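Local atomic coordinates of Rubredoxin\:oxygen oxidoreductase (Desulfovibrio gigas, PDB entry 1E5D), a protein that catalyses the four-electron reduction of dioxygen to two water molecules, using FMN and a diiron centre. Residues T138-R143 and V152-D157. Sequence-based numbering, arbitrary orientation.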
# COMPACT_ATOMS: atom_id res chain seq x y z
N THR A 138 -25.65 24.47 24.83
CA THR A 138 -26.19 24.77 23.50
C THR A 138 -25.55 23.91 22.42
O THR A 138 -24.33 23.71 22.39
CB THR A 138 -25.98 26.26 23.18
OG1 THR A 138 -26.71 27.03 24.14
CG2 THR A 138 -26.52 26.60 21.80
N PHE A 139 -26.37 23.38 21.51
CA PHE A 139 -25.89 22.44 20.51
C PHE A 139 -25.70 23.06 19.14
O PHE A 139 -26.61 23.69 18.61
CB PHE A 139 -26.86 21.25 20.36
CG PHE A 139 -27.03 20.47 21.65
CD1 PHE A 139 -25.94 19.91 22.28
CD2 PHE A 139 -28.29 20.30 22.21
CE1 PHE A 139 -26.08 19.19 23.45
CE2 PHE A 139 -28.44 19.58 23.38
CZ PHE A 139 -27.34 19.04 24.01
N TYR A 140 -24.51 22.86 18.57
CA TYR A 140 -24.27 23.33 17.21
C TYR A 140 -23.95 22.16 16.29
O TYR A 140 -23.28 21.20 16.67
CB TYR A 140 -23.16 24.39 17.17
CG TYR A 140 -23.57 25.66 17.87
CD1 TYR A 140 -24.58 26.46 17.35
CD2 TYR A 140 -22.96 26.06 19.05
CE1 TYR A 140 -24.96 27.63 17.98
CE2 TYR A 140 -23.34 27.22 19.69
CZ TYR A 140 -24.34 28.00 19.15
OH TYR A 140 -24.71 29.16 19.80
N GLU A 141 -24.45 22.25 15.06
CA GLU A 141 -24.19 21.20 14.08
C GLU A 141 -22.94 21.54 13.28
O GLU A 141 -22.68 22.68 12.92
CB GLU A 141 -25.38 21.00 13.15
CG GLU A 141 -26.64 20.51 13.85
CD GLU A 141 -27.74 20.17 12.86
OE1 GLU A 141 -27.76 20.72 11.74
OE2 GLU A 141 -28.60 19.33 13.22
N THR A 142 -22.16 20.49 13.02
CA THR A 142 -20.90 20.60 12.31
C THR A 142 -20.78 19.46 11.30
O THR A 142 -19.80 18.73 11.31
CB THR A 142 -19.71 20.59 13.28
OG1 THR A 142 -19.91 19.61 14.31
CG2 THR A 142 -19.59 21.92 14.01
N ARG A 143 -21.81 19.33 10.46
CA ARG A 143 -21.85 18.27 9.46
C ARG A 143 -20.54 18.23 8.66
O ARG A 143 -19.98 19.29 8.39
CB ARG A 143 -23.05 18.42 8.53
CG ARG A 143 -24.27 19.05 9.17
CD ARG A 143 -25.47 18.12 9.26
NE ARG A 143 -26.50 18.40 8.28
CZ ARG A 143 -27.79 18.66 8.44
NH1 ARG A 143 -28.37 18.71 9.63
NH2 ARG A 143 -28.54 18.89 7.37
N VAL A 152 -21.37 19.87 18.00
CA VAL A 152 -20.55 20.20 19.17
C VAL A 152 -21.41 20.81 20.26
O VAL A 152 -22.56 21.19 20.00
CB VAL A 152 -19.40 21.13 18.77
CG1 VAL A 152 -18.64 20.55 17.58
CG2 VAL A 152 -19.91 22.53 18.44
N SER A 153 -20.88 20.89 21.48
CA SER A 153 -21.67 21.38 22.60
C SER A 153 -21.01 22.58 23.26
O SER A 153 -19.83 22.57 23.56
CB SER A 153 -21.90 20.29 23.65
OG SER A 153 -22.91 19.40 23.21
N TRP A 154 -21.83 23.59 23.48
CA TRP A 154 -21.36 24.86 24.01
C TRP A 154 -21.99 25.20 25.35
O TRP A 154 -23.22 25.21 25.49
CB TRP A 154 -21.68 25.96 23.00
CG TRP A 154 -21.22 27.34 23.38
CD1 TRP A 154 -21.97 28.48 23.38
CD2 TRP A 154 -19.90 27.71 23.79
NE1 TRP A 154 -21.20 29.54 23.79
CE2 TRP A 154 -19.93 29.10 24.04
CE3 TRP A 154 -18.70 27.01 23.98
CZ2 TRP A 154 -18.79 29.80 24.47
CZ3 TRP A 154 -17.58 27.71 24.41
CH2 TRP A 154 -17.63 29.09 24.65
N PHE A 155 -21.12 25.46 26.30
CA PHE A 155 -21.45 26.07 27.58
C PHE A 155 -21.04 27.55 27.51
O PHE A 155 -19.88 27.89 27.75
CB PHE A 155 -20.77 25.35 28.74
CG PHE A 155 -21.46 24.03 29.08
CD1 PHE A 155 -22.54 23.99 29.95
CD2 PHE A 155 -21.02 22.85 28.52
CE1 PHE A 155 -23.18 22.80 30.25
CE2 PHE A 155 -21.65 21.65 28.82
CZ PHE A 155 -22.73 21.63 29.68
N ALA A 156 -22.01 28.37 27.14
CA ALA A 156 -21.78 29.80 26.92
C ALA A 156 -21.30 30.47 28.20
O ALA A 156 -20.35 31.26 28.20
CB ALA A 156 -23.05 30.47 26.41
N ASP A 157 -21.94 30.17 29.32
CA ASP A 157 -21.46 30.82 30.55
C ASP A 157 -20.08 30.31 30.95
O ASP A 157 -19.18 31.11 31.18
CB ASP A 157 -22.50 30.63 31.66
CG ASP A 157 -23.73 31.48 31.36
OD1 ASP A 157 -23.58 32.72 31.29
OD2 ASP A 157 -24.81 30.89 31.18
O HOH W 1 -25.10 27.76 26.43
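Tyr140 and Trp154 meet at an oblique angle on one face of an antiparallel hairpin. Thr138 exchanges two hydrogen bonds with Trp154, and Tyr140 two with Val152; the straightest runs from Tyr140 N to Val152 O, 2.9 Å and 170° at the hydrogen. Between these pairs, Phe139 and Ser153 form a non-hydrogen-bonded pair on the other face.

Tyr140 can be followed outward. Its CB lies 4.0 Å from Val152 CG2. With CG anti to the carbonyl carbon (chi1 -67°), the ring stands up from the sheet and leans along its own strand, and its CD2-CE2 edge faces Trp154: CD2 approaches Trp154 CB, and CE2 comes to 3.9 Å from that same carbon. CE2 also reaches Trp154 CD1 at 4.1 Å. Beyond it, Tyr140 OH ends 3.7 Å from Thr138 CG2 on its own strand. Farther along the hairpin, Val152 CG1 touches Thr142 OG1 at 3.6 Å, while that hydroxyl is hydrogen-bonded to Ser150.

Across the sheet, Ser153 OG lies in the plane of the Phe139 ring, 3.2 Å from CE1 at its edge, and hydrogen-bonds to Gln78. At the far end, a water links Thr138 OG1 to Ala156 N, with a weak bond to Trp154 O.

The hairpin belongs to the six-stranded sheet of the lactamase-fold domain, with the side chain of Thr142 about 11 Å from the bound diiron centre. Its chemistry implies a division of labour: main-chain bonds set the register, apolar contacts of Tyr140 with Val152 and Trp154 pack on one face, and the buried serine hydroxyl on the other is satisfied by Gln78.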